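Local coordinates for putative uncharacterized protein smu.1377c (Streptococcus mutans, PDB 3L7V) that has a YrdC-like domain, may bind double-stranded RNA and is thought to take part in tRNA modification, at residues Ile39-Asn44 and Asp218-Ser223; Gly57-Cys62 and Leu78-Glu83; Lys174-Trp177 and Gly181-Val184. All blocks are in the same frame, centred on the assembly; numbering follows the deposited sequence.

In the fold
From the N terminus, the chain enters contact 1 at the end of edge strand 37-40 and closes it only at helix 218-223, with 173 residues between. The other two contacts nest inside this long loop. Contact 2 closes first, after a hairpin of strands 59-64 and 67-72, when helix 75-85 packs back against the start of the first strand. Contact 3 follows in series as a tight local closure, where helix 167-180 ends and the chain turns toward strand 185-188. Contacts 1 and 2 both reach the large mixed sheet, their centres about 21 Å apart; contact 3 lies about 16 Å from contact 2, centre to centre, and none touches another.

Contact 1 of 3, residues Ile39-Asn44 and Asp218-Ser223; sequences IHWDGN and DDYVAS. With SO4 (sulfate ion), chain D.
Trp-41 and Tyr-220 make the direct aromatic contact, a T-shaped pair in which the indole presents its edge to one face of the phenol ring. The planes stand at 83°, with the centroid of the six-membered indole ring 5.5 Å from that of Tyr-220. Trp-41 CZ3 does the touching, 3.9 Å from Tyr-220 CD1. Both side chains leave their backbones with CG anti to N (chi1 179° for Trp-41, 174° for Tyr-220), which brings the two rings together between loop and helix. At its other end the indole is tethered within its own loop: NE1 donates to Asn-44 O at 3.0 Å, from above the carbonyl plane, while Asp-42 OD1 accepts from Asn-44 N in an Asx turn.

The polar link is indirect and runs through a sulfate, probably from the crystallisation liquor. His-40 ND1 reaches its O1 at 3.0 Å, and from the helix side Asp-218 N gives to O2 at 2.9 Å and Asp-219 N to O4 at 3.0 Å. The anion thus sits at the amino end of helix 218-223, where the helix dipole would favour it.

Trp-41 also packs on Ile-215 of strand 213-216 and on Val-167, Ala-168 and Gln-171 of helix 167-180, while Tyr-220 touches Lys-65, so the contact joins the sheet edge to two helices.

Contact 2 of 3, residues Gly57-Cys62 and Leu78-Glu83; sequences GGVIVC and LERKFE
Arg-80 reaches from helix 75-85 to the backbone of Gly-57 and the side chain of Val-59, at the point where the chain runs into strand 59-64. Its CB points toward the strand, 4.3 Å from Val-59 CG2, and CG lies anti to the carbonyl carbon (chi1 -65°), starting the chain off beside the backbone N. The next torsion is extended, but a bend at chi3 (71°) turns the end of the side chain in toward Gly-57. CD is the first atom to come near Gly-57 O, at 3.9 Å. Beyond NE, CZ lies 3.7 Å from the same oxygen and 4.1 Å from Val-59 CG2. That methyl lies over one face of the guanidinium, and Gly-57 O is at its edge, near the plane.

NH1 touches both Val-59 and Gly-57. It is 3.8 Å from Val-59 CG2 and gives a weak hydrogen bond to Gly-57 O, bent to 128° at the hydrogen; the modelled separation of Arg-80 NH1 from Gly-57 O, 2.5 Å, is short and its exact value doubtful. NH2 makes the stronger link outside the two segments, a salt bridge to Asp-212 OD1, with a weak bond to Met-210 O beside it. The other carboxylate oxygen of Asp-212 accepts from Val-59 N, so one acid holds both the arginine and the strand.

The chemistry is that of a charged group covered by an apolar methyl on one face and met at its edge by the Gly-57 carbonyl oxygen, with Asp-212 paired to NH2. Asp-212 probably offsets much of the positive charge, and its double use ties the helix following the hairpin to the start of strand 59-64.

Contact 3 of 3, residues Lys174-Trp177 and Gly181-Val184; sequences KEMW and GRMV
Met-176 and Arg-182 meet through both backbone and side chain where helix 167-180 ends, the tight part of the contact. Arg-182 N donates to Met-176 O at 3.0 Å, nearly straight at 168° but from above the carbonyl plane. Gly-181 N makes a weak bond of 3.0 Å to Trp-177 O; its positive phi lets the chain turn off the helix, across and partly back beside Met-176. The selenomethionine side chain of Met-176, folded at chi2 and chi3 (both -76°), brings CE to 3.6 Å from Arg-182 CD, while its CG rests 4.1 Å from Val-184 CG2. Phe-50 and Val-53 of helix 47-54 also pack on Met-176.

The other side is looser. The bulk of Trp-177 points away, but CB and the ring edge lie against Arg-182 O, and CZ3 is 4.3 Å from Met-183 CG. Gly-181 is exposed, and the extended Arg-182 chain carries its guanidinium clear of the helix, with a long, weak ion pair from NE to Glu-180.

Chemically, the helix end is held chiefly by the Arg-182 N to Met-176 O bond, with a weak one from Gly-181 N, and sealed by apolar contacts of Met-176, the arginine's charge lying outside.

Contact 1 of 3, residues Ile39-Asn44 and Asp218-Ser223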
ATOM      1  N   ILE A  39      13.410  11.652  14.064  1.00 21.64           N
ATOM      2  CA  ILE A  39      12.425  12.530  14.707  1.00 23.45           C
ATOM      3  C   ILE A  39      11.214  11.737  15.230  1.00 26.51           C
ATOM      4  O   ILE A  39      10.980  10.606  14.810  1.00 25.56           O
ATOM      5  CB  ILE A  39      11.897  13.627  13.743  1.00 28.48           C
ATOM      6  CG1 ILE A  39      11.395  13.010  12.434  1.00 32.67           C
ATOM      7  CG2 ILE A  39      12.959  14.648  13.442  1.00 27.53           C
ATOM      8  CD1 ILE A  39      10.603  13.983  11.565  1.00 29.33           C
ATOM      9  N   HIS A  40      10.442  12.344  16.130  1.00 28.04           N
ATOM     10  CA  HIS A  40       9.217  11.725  16.649  1.00 33.78           C
ATOM     11  C   HIS A  40       7.928  12.346  16.079  1.00 34.39           C
ATOM     12  O   HIS A  40       7.726  13.555  16.166  1.00 38.11           O
ATOM     13  CB  HIS A  40       9.194  11.776  18.181  1.00 30.23           C
ATOM     14  CG  HIS A  40      10.089  10.765  18.835  1.00 42.13           C
ATOM     15  ND1 HIS A  40       9.616   9.579  19.360  1.00 46.27           N
ATOM     16  CD2 HIS A  40      11.427  10.762  19.052  1.00 45.22           C
ATOM     17  CE1 HIS A  40      10.622   8.893  19.873  1.00 43.06           C
ATOM     18  NE2 HIS A  40      11.733   9.588  19.698  1.00 45.72           N
ATOM     19  N   TRP A  41       7.062  11.512  15.498  1.00 29.79           N
ATOM     20  CA  TRP A  41       5.778  11.977  14.948  1.00 25.29           C
ATOM     21  C   TRP A  41       4.852  12.466  16.061  1.00 29.67           C
ATOM     22  O   TRP A  41       4.690  11.790  17.074  1.00 37.28           O
ATOM     23  CB  TRP A  41       5.102  10.859  14.148  1.00 20.67           C
ATOM     24  CG  TRP A  41       3.763  11.231  13.558  1.00 18.01           C
ATOM     25  CD1 TRP A  41       3.504  12.267  12.702  1.00 15.69           C
ATOM     26  CD2 TRP A  41       2.506  10.574  13.781  1.00 13.15           C
ATOM     27  NE1 TRP A  41       2.167  12.297  12.386  1.00 12.88           N
ATOM     28  CE2 TRP A  41       1.533  11.262  13.025  1.00 11.41           C
ATOM     29  CE3 TRP A  41       2.105   9.471  14.550  1.00 18.01           C
ATOM     30  CZ2 TRP A  41       0.183  10.888  13.014  1.00 16.65           C
ATOM     31  CZ3 TRP A  41       0.760   9.094  14.531  1.00 20.58           C
ATOM     32  CH2 TRP A  41      -0.181   9.801  13.770  1.00 16.56           C
ATOM     33  N   ASP A  42       4.245  13.635  15.875  1.00 29.03           N
ATOM     34  CA  ASP A  42       3.378  14.206  16.908  1.00 32.52           C
ATOM     35  C   ASP A  42       1.879  14.120  16.597  1.00 31.65           C
ATOM     36  O   ASP A  42       1.060  14.624  17.363  1.00 24.87           O
ATOM     37  CB  ASP A  42       3.768  15.662  17.217  1.00 33.87           C
ATOM     38  CG  ASP A  42       3.529  16.603  16.047  1.00 46.40           C
ATOM     39  OD1 ASP A  42       2.996  16.160  15.004  1.00 53.96           O
ATOM     40  OD2 ASP A  42       3.883  17.795  16.171  1.00 46.06           O
ATOM     41  N   GLY A  43       1.518  13.494  15.480  1.00 23.24           N
ATOM     42  CA  GLY A  43       0.109  13.400  15.121  1.00 21.30           C
ATOM     43  C   GLY A  43      -0.342  14.366  14.035  1.00 19.75           C
ATOM     44  O   GLY A  43      -1.429  14.203  13.478  1.00 27.90           O
ATOM     45  N   ASN A  44       0.479  15.374  13.742  1.00 21.43           N
ATOM     46  CA  ASN A  44       0.244  16.291  12.620  1.00 24.35           C
ATOM     47  C   ASN A  44       1.099  15.908  11.399  1.00 20.40           C
ATOM     48  O   ASN A  44       2.062  15.146  11.516  1.00 21.82           O
ATOM     49  CB  ASN A  44       0.587  17.742  13.006  1.00 37.65           C
ATOM     50  CG  ASN A  44      -0.084  18.199  14.301  1.00 44.94           C
ATOM     51  OD1 ASN A  44      -1.312  18.232  14.411  1.00 48.44           O
ATOM     52  ND2 ASN A  44       0.730  18.588  15.278  1.00 45.00           N
ATOM     53  N   ASP A 218       6.807   4.134  17.994  1.00 21.31           N
ATOM     54  CA  ASP A 218       6.605   2.785  18.538  1.00 21.64           C
ATOM     55  C   ASP A 218       5.292   2.625  19.325  1.00 27.08           C
ATOM     56  O   ASP A 218       4.632   1.589  19.232  1.00 25.89           O
ATOM     57  CB  ASP A 218       7.788   2.381  19.435  1.00 21.66           C
ATOM     58  CG  ASP A 218       9.034   1.960  18.642  1.00 33.56           C
ATOM     59  OD1 ASP A 218       9.010   1.940  17.388  1.00 30.36           O
ATOM     60  OD2 ASP A 218      10.053   1.642  19.293  1.00 38.19           O
ATOM     61  N   ASP A 219       4.940   3.641  20.115  1.00 19.59           N
ATOM     62  CA  ASP A 219       3.700   3.644  20.898  1.00 26.59           C
ATOM     63  C   ASP A 219       2.420   3.616  20.034  1.00 32.84           C
ATOM     64  O   ASP A 219       1.445   2.950  20.385  1.00 31.50           O
ATOM     65  CB  ASP A 219       3.664   4.844  21.861  1.00 22.50           C
ATOM     66  N   TYR A 220       2.423   4.347  18.919  1.00 27.01           N
ATOM     67  CA  TYR A 220       1.341   4.269  17.935  1.00 26.26           C
ATOM     68  C   TYR A 220       1.091   2.832  17.416  1.00 29.41           C
ATOM     69  O   TYR A 220      -0.059   2.373  17.324  1.00 24.14           O
ATOM     70  CB  TYR A 220       1.634   5.195  16.749  1.00 25.53           C
ATOM     71  CG  TYR A 220       0.627   5.067  15.635  1.00 25.46           C
ATOM     72  CD1 TYR A 220      -0.631   5.636  15.750  1.00 22.16           C
ATOM     73  CD2 TYR A 220       0.924   4.358  14.479  1.00 30.72           C
ATOM     74  CE1 TYR A 220      -1.563   5.516  14.739  1.00 26.80           C
ATOM     75  CE2 TYR A 220      -0.006   4.228  13.459  1.00 32.54           C
ATOM     76  CZ  TYR A 220      -1.248   4.811  13.594  1.00 32.67           C
ATOM     77  OH  TYR A 220      -2.187   4.697  12.586  1.00 36.92           O
ATOM     78  N   VAL A 221       2.171   2.135  17.068  1.00 26.95           N
ATOM     79  CA  VAL A 221       2.082   0.779  16.514  1.00 22.06           C
ATOM     80  C   VAL A 221       1.560  -0.205  17.567  1.00 23.53           C
ATOM     81  O   VAL A 221       0.777  -1.106  17.268  1.00 25.82           O
ATOM     82  CB  VAL A 221       3.455   0.309  15.972  1.00 20.69           C
ATOM     83  CG1 VAL A 221       3.364  -1.125  15.372  1.00 12.63           C
ATOM     84  CG2 VAL A 221       4.010   1.334  14.954  1.00 18.81           C
ATOM     85  N   ALA A 222       1.980  -0.015  18.809  1.00 20.55           N
ATOM     86  CA  ALA A 222       1.537  -0.883  19.893  1.00 19.30           C
ATOM     87  C   ALA A 222       0.055  -0.708  20.240  1.00 20.83           C
ATOM     88  O   ALA A 222      -0.631  -1.686  20.542  1.00 21.68           O
ATOM     89  CB  ALA A 222       2.409  -0.680  21.122  1.00 19.77           C
ATOM     90  N   SER A 223      -0.442   0.527  20.170  1.00 23.78           N
ATOM     91  CA  SER A 223      -1.841   0.820  20.519  1.00 27.33           C
ATOM     92  C   SER A 223      -2.869   0.261  19.539  1.00 28.96           C
ATOM     93  O   SER A 223      -4.058   0.221  19.845  1.00 32.16           O
ATOM     94  CB  SER A 223      -2.070   2.330  20.676  1.00 26.70           C
ATOM     95  OG  SER A 223      -2.255   2.960  19.415  1.00 29.51           O
TER
HETATM   96  S   SO4 D 264       7.970   6.489  20.587  1.00 51.64           S
HETATM   97  O1  SO4 D 264       7.381   7.747  20.137  1.00 55.12           O
HETATM   98  O2  SO4 D 264       8.665   5.873  19.455  1.00 44.76           O
HETATM   99  O3  SO4 D 264       8.918   6.749  21.670  1.00 58.00           O
HETATM  100  O4  SO4 D 264       6.914   5.609  21.088  1.00 47.86           O

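Contact 2 of 3, residues Gly57-Cys62 and Leu78-Glu83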
ATOM      1  N   GLY A  57      14.865  11.965  -5.735  1.00 32.90           N
ATOM      2  CA  GLY A  57      15.512  10.815  -5.117  1.00 27.83           C
ATOM      3  C   GLY A  57      15.302  10.634  -3.616  1.00 26.86           C
ATOM      4  O   GLY A  57      15.963   9.813  -2.983  1.00 26.43           O
ATOM      5  N   GLY A  58      14.390  11.396  -3.030  1.00 30.32           N
ATOM      6  CA  GLY A  58      14.160  11.317  -1.595  1.00 33.23           C
ATOM      7  C   GLY A  58      13.607   9.975  -1.142  1.00 28.86           C
ATOM      8  O   GLY A  58      12.813   9.354  -1.853  1.00 27.62           O
ATOM      9  N   VAL A  59      14.036   9.543   0.046  1.00 24.81           N
ATOM     10  CA  VAL A  59      13.638   8.269   0.661  1.00 22.42           C
ATOM     11  C   VAL A  59      13.542   8.415   2.184  1.00 24.22           C
ATOM     12  O   VAL A  59      14.503   8.857   2.831  1.00 23.24           O
ATOM     13  CB  VAL A  59      14.664   7.138   0.392  1.00 24.11           C
ATOM     14  CG1 VAL A  59      14.245   5.867   1.112  1.00 22.46           C
ATOM     15  CG2 VAL A  59      14.848   6.880  -1.105  1.00 20.67           C
ATOM     16  N   ILE A  60      12.396   8.031   2.755  1.00 14.20           N
ATOM     17  CA  ILE A  60      12.208   8.063   4.205  1.00 15.94           C
ATOM     18  C   ILE A  60      11.694   6.740   4.787  1.00 20.55           C
ATOM     19  O   ILE A  60      11.220   5.874   4.049  1.00 16.38           O
ATOM     20  CB  ILE A  60      11.253   9.208   4.636  1.00 22.57           C
ATOM     21  CG1 ILE A  60       9.801   8.881   4.273  1.00 19.54           C
ATOM     22  CG2 ILE A  60      11.670  10.544   4.018  1.00 18.45           C
ATOM     23  CD1 ILE A  60       8.838   9.916   4.768  1.00 13.44           C
ATOM     24  N   VAL A  61      11.820   6.587   6.111  1.00 22.03           N
ATOM     25  CA  VAL A  61      11.174   5.495   6.839  1.00 15.99           C
ATOM     26  C   VAL A  61      10.013   6.085   7.644  1.00 22.98           C
ATOM     27  O   VAL A  61      10.139   7.193   8.166  1.00 22.10           O
ATOM     28  CB  VAL A  61      12.163   4.715   7.748  1.00 30.10           C
ATOM     29  CG1 VAL A  61      11.418   4.014   8.875  1.00 22.43           C
ATOM     30  CG2 VAL A  61      12.979   3.694   6.928  1.00 19.92           C
ATOM     31  N   CYS A  62       8.895   5.350   7.731  1.00 23.53           N
ATOM     32  CA  CYS A  62       7.626   5.879   8.244  1.00 17.28           C
ATOM     33  C   CYS A  62       6.750   4.795   8.889  1.00 15.43           C
ATOM     34  O   CYS A  62       6.616   3.707   8.335  1.00 17.12           O
ATOM     35  CB  CYS A  62       6.864   6.540   7.082  1.00 25.27           C
ATOM     36  SG  CYS A  62       5.216   7.247   7.420  1.00 32.78           S
ATOM     37  N   LEU A  78      13.358   4.653  -5.913  1.00 26.83           N
ATOM     38  CA  LEU A  78      12.996   3.236  -5.977  1.00 26.63           C
ATOM     39  C   LEU A  78      14.212   2.332  -6.095  1.00 25.00           C
ATOM     40  O   LEU A  78      14.273   1.293  -5.442  1.00 22.79           O
ATOM     41  CB  LEU A  78      12.013   2.961  -7.124  1.00 25.33           C
ATOM     42  CG  LEU A  78      10.549   3.293  -6.838  1.00 28.47           C
ATOM     43  CD1 LEU A  78       9.769   3.541  -8.122  1.00 25.21           C
ATOM     44  CD2 LEU A  78       9.903   2.178  -6.001  1.00 31.99           C
ATOM     45  N   GLU A  79      15.172   2.724  -6.930  1.00 27.53           N
ATOM     46  CA  GLU A  79      16.454   2.012  -7.009  1.00 33.23           C
ATOM     47  C   GLU A  79      17.143   1.898  -5.642  1.00 26.49           C
ATOM     48  O   GLU A  79      17.645   0.841  -5.274  1.00 30.40           O
ATOM     49  CB  GLU A  79      17.403   2.703  -7.999  1.00 38.75           C
ATOM     50  CG  GLU A  79      16.892   2.775  -9.426  1.00 44.00           C
ATOM     51  CD  GLU A  79      17.032   1.468 -10.175  1.00 51.00           C
ATOM     52  OE1 GLU A  79      16.729   1.449 -11.391  1.00 57.46           O
ATOM     53  OE2 GLU A  79      17.447   0.464  -9.558  1.00 49.25           O
ATOM     54  N   ARG A  80      17.168   2.997  -4.898  1.00 25.61           N
ATOM     55  CA  ARG A  80      17.759   2.998  -3.565  1.00 27.50           C
ATOM     56  C   ARG A  80      17.032   1.998  -2.646  1.00 27.85           C
ATOM     57  O   ARG A  80      17.660   1.306  -1.859  1.00 27.46           O
ATOM     58  CB  ARG A  80      17.787   4.427  -2.969  1.00 29.40           C
ATOM     59  CG  ARG A  80      18.700   5.436  -3.737  1.00 24.55           C
ATOM     60  CD  ARG A  80      18.528   6.905  -3.266  1.00 30.12           C
ATOM     61  NE  ARG A  80      19.086   7.149  -1.925  1.00 29.46           N
ATOM     62  CZ  ARG A  80      18.774   8.177  -1.133  1.00 26.63           C
ATOM     63  NH1 ARG A  80      17.880   9.081  -1.511  1.00 27.97           N
ATOM     64  NH2 ARG A  80      19.342   8.291   0.062  1.00 27.02           N
ATOM     65  N   LYS A  81      15.710   1.901  -2.774  1.00 32.93           N
ATOM     66  CA  LYS A  81      14.921   1.026  -1.907  1.00 31.26           C
ATOM     67  C   LYS A  81      15.222  -0.445  -2.140  1.00 28.17           C
ATOM     68  O   LYS A  81      15.490  -1.184  -1.197  1.00 32.97           O
ATOM     69  CB  LYS A  81      13.416   1.257  -2.078  1.00 32.23           C
ATOM     70  CG  LYS A  81      12.636   0.892  -0.832  1.00 34.41           C
ATOM     71  CD  LYS A  81      11.342   0.195  -1.152  1.00 33.03           C
ATOM     72  CE  LYS A  81      10.410   1.071  -1.937  1.00 31.77           C
ATOM     73  NZ  LYS A  81       9.456   0.218  -2.662  1.00 33.23           N
ATOM     74  N   PHE A  82      15.154  -0.864  -3.399  1.00 28.03           N
ATOM     75  CA  PHE A  82      15.425  -2.245  -3.766  1.00 27.10           C
ATOM     76  C   PHE A  82      16.850  -2.663  -3.349  1.00 31.42           C
ATOM     77  O   PHE A  82      17.041  -3.740  -2.777  1.00 31.83           O
ATOM     78  CB  PHE A  82      15.166  -2.464  -5.270  1.00 30.65           C
ATOM     79  CG  PHE A  82      13.698  -2.677  -5.618  1.00 32.67           C
ATOM     80  CD1 PHE A  82      12.787  -1.627  -5.554  1.00 30.17           C
ATOM     81  CD2 PHE A  82      13.235  -3.930  -6.004  1.00 33.76           C
ATOM     82  CE1 PHE A  82      11.442  -1.820  -5.867  1.00 29.86           C
ATOM     83  CE2 PHE A  82      11.886  -4.133  -6.319  1.00 36.11           C
ATOM     84  CZ  PHE A  82      10.988  -3.073  -6.249  1.00 32.39           C
ATOM     85  N   GLU A  83      17.836  -1.799  -3.601  1.00 27.02           N
ATOM     86  CA  GLU A  83      19.219  -2.066  -3.189  1.00 23.85           C
ATOM     87  C   GLU A  83      19.371  -2.220  -1.669  1.00 36.30           C
ATOM     88  O   GLU A  83      20.045  -3.141  -1.199  1.00 40.14           O
ATOM     89  CB  GLU A  83      20.151  -0.962  -3.699  1.00 26.14           C
ATOM     90  CG  GLU A  83      21.589  -1.070  -3.202  1.00 32.00           C
TER

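Contact 3 of 3, residues Lys174-Trp177 and Gly181-Val184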
ATOM      1  N   LYS A 174      -1.574  12.482   0.929  1.00 21.43           N
ATOM      2  CA  LYS A 174      -2.654  13.398   0.582  1.00 23.40           C
ATOM      3  C   LYS A 174      -2.125  14.766   0.123  1.00 27.99           C
ATOM      4  O   LYS A 174      -2.626  15.330  -0.856  1.00 21.84           O
ATOM      5  CB  LYS A 174      -3.629  13.566   1.758  1.00 26.46           C
ATOM      6  CG  LYS A 174      -4.912  14.318   1.391  1.00 32.16           C
ATOM      7  CD  LYS A 174      -5.781  14.581   2.608  1.00 38.27           C
ATOM      8  CE  LYS A 174      -7.194  15.005   2.209  1.00 46.07           C
ATOM      9  NZ  LYS A 174      -8.026  15.382   3.392  1.00 46.91           N
ATOM     10  N   GLU A 175      -1.130  15.300   0.841  1.00 26.00           N
ATOM     11  CA  GLU A 175      -0.471  16.547   0.434  1.00 25.05           C
ATOM     12  C   GLU A 175       0.198  16.432  -0.927  1.00 16.79           C
ATOM     13  O   GLU A 175       0.079  17.330  -1.755  1.00 21.99           O
ATOM     14  CB  GLU A 175       0.577  16.985   1.462  1.00 35.41           C
ATOM     15  CG  GLU A 175       0.020  17.795   2.612  1.00 47.54           C
ATOM     16  CD  GLU A 175      -0.557  19.129   2.171  1.00 53.02           C
ATOM     17  OE1 GLU A 175       0.118  19.848   1.411  1.00 54.56           O
ATOM     18  OE2 GLU A 175      -1.681  19.464   2.597  1.00 57.44           O
HETATM   19  N   MSE A 176       0.928  15.342  -1.150  1.00 13.37           N
HETATM   20  CA  MSE A 176       1.618  15.143  -2.426  1.00 14.83           C
HETATM   21  C   MSE A 176       0.619  15.116  -3.585  1.00 19.68           C
HETATM   22  O   MSE A 176       0.817  15.787  -4.602  1.00 23.51           O
HETATM   23  CB  MSE A 176       2.480  13.878  -2.411  1.00  8.22           C
HETATM   24  CG  MSE A 176       3.780  13.981  -1.573  1.00 25.82           C
HETATM   25 SE   MSE A 176       5.247  15.015  -2.419  1.00 43.30          SE
HETATM   26  CE  MSE A 176       5.913  13.733  -3.745  1.00 24.43           C
ATOM     27  N   TRP A 177      -0.459  14.358  -3.423  1.00 19.80           N
ATOM     28  CA  TRP A 177      -1.502  14.301  -4.449  1.00 20.37           C
ATOM     29  C   TRP A 177      -2.208  15.648  -4.707  1.00 25.70           C
ATOM     30  O   TRP A 177      -2.242  16.141  -5.831  1.00 22.80           O
ATOM     31  CB  TRP A 177      -2.551  13.237  -4.108  1.00 14.88           C
ATOM     32  CG  TRP A 177      -3.607  13.126  -5.159  1.00 23.62           C
ATOM     33  CD1 TRP A 177      -4.891  13.588  -5.083  1.00 23.42           C
ATOM     34  CD2 TRP A 177      -3.463  12.548  -6.467  1.00 24.59           C
ATOM     35  NE1 TRP A 177      -5.555  13.321  -6.252  1.00 24.02           N
ATOM     36  CE2 TRP A 177      -4.706  12.685  -7.120  1.00 22.91           C
ATOM     37  CE3 TRP A 177      -2.405  11.926  -7.148  1.00 26.71           C
ATOM     38  CZ2 TRP A 177      -4.927  12.219  -8.426  1.00 19.78           C
ATOM     39  CZ3 TRP A 177      -2.626  11.459  -8.451  1.00 24.73           C
ATOM     40  CH2 TRP A 177      -3.878  11.615  -9.074  1.00 20.16           C
ATOM     41  N   GLY A 181       0.179  17.099  -7.347  1.00 21.33           N
ATOM     42  CA  GLY A 181      -0.203  16.107  -8.338  1.00 21.45           C
ATOM     43  C   GLY A 181       0.762  14.931  -8.418  1.00 24.41           C
ATOM     44  O   GLY A 181       0.893  14.305  -9.476  1.00 30.74           O
ATOM     45  N   ARG A 182       1.429  14.616  -7.306  1.00 17.15           N
ATOM     46  CA  ARG A 182       2.411  13.527  -7.290  1.00 18.86           C
ATOM     47  C   ARG A 182       1.950  12.280  -6.511  1.00 26.18           C
ATOM     48  O   ARG A 182       1.147  12.382  -5.584  1.00 25.83           O
ATOM     49  CB  ARG A 182       3.739  14.016  -6.710  1.00 23.74           C
ATOM     50  CG  ARG A 182       4.340  15.206  -7.433  1.00 30.72           C
ATOM     51  CD  ARG A 182       5.701  15.515  -6.867  1.00 34.77           C
ATOM     52  NE  ARG A 182       6.231  16.796  -7.325  0.50 37.25           N
ATOM     53  CZ  ARG A 182       7.527  17.086  -7.354  1.00 36.04           C
ATOM     54  NH1 ARG A 182       8.409  16.177  -6.963  1.00 35.20           N
ATOM     55  NH2 ARG A 182       7.945  18.264  -7.786  1.00 33.42           N
HETATM   56  N   MSE A 183       2.489  11.116  -6.884  1.00 27.48           N
HETATM   57  CA  MSE A 183       2.202   9.836  -6.213  1.00 31.27           C
HETATM   58  C   MSE A 183       3.302   9.403  -5.210  1.00 24.67           C
HETATM   59  O   MSE A 183       4.432   9.876  -5.281  1.00 25.25           O
HETATM   60  CB  MSE A 183       2.013   8.732  -7.263  1.00 25.75           C
HETATM   61  CG  MSE A 183       0.838   8.934  -8.232  1.00 24.08           C
HETATM   62 SE   MSE A 183       0.944   7.713  -9.785  0.80 49.34          SE
HETATM   63  CE  MSE A 183       0.894   6.023  -8.824  1.00 82.09           C
ATOM     64  N   VAL A 184       2.969   8.496  -4.289  1.00 27.13           N
ATOM     65  CA  VAL A 184       3.951   7.942  -3.335  1.00 21.50           C
ATOM     66  C   VAL A 184       3.929   6.399  -3.312  1.00 18.11           C
ATOM     67  O   VAL A 184       2.860   5.796  -3.345  1.00 19.11           O
ATOM     68  CB  VAL A 184       3.734   8.495  -1.901  1.00 22.49           C
ATOM     69  CG1 VAL A 184       4.482   7.667  -0.883  1.00 24.02           C
ATOM     70  CG2 VAL A 184       4.169   9.948  -1.812  1.00 19.81           C
TER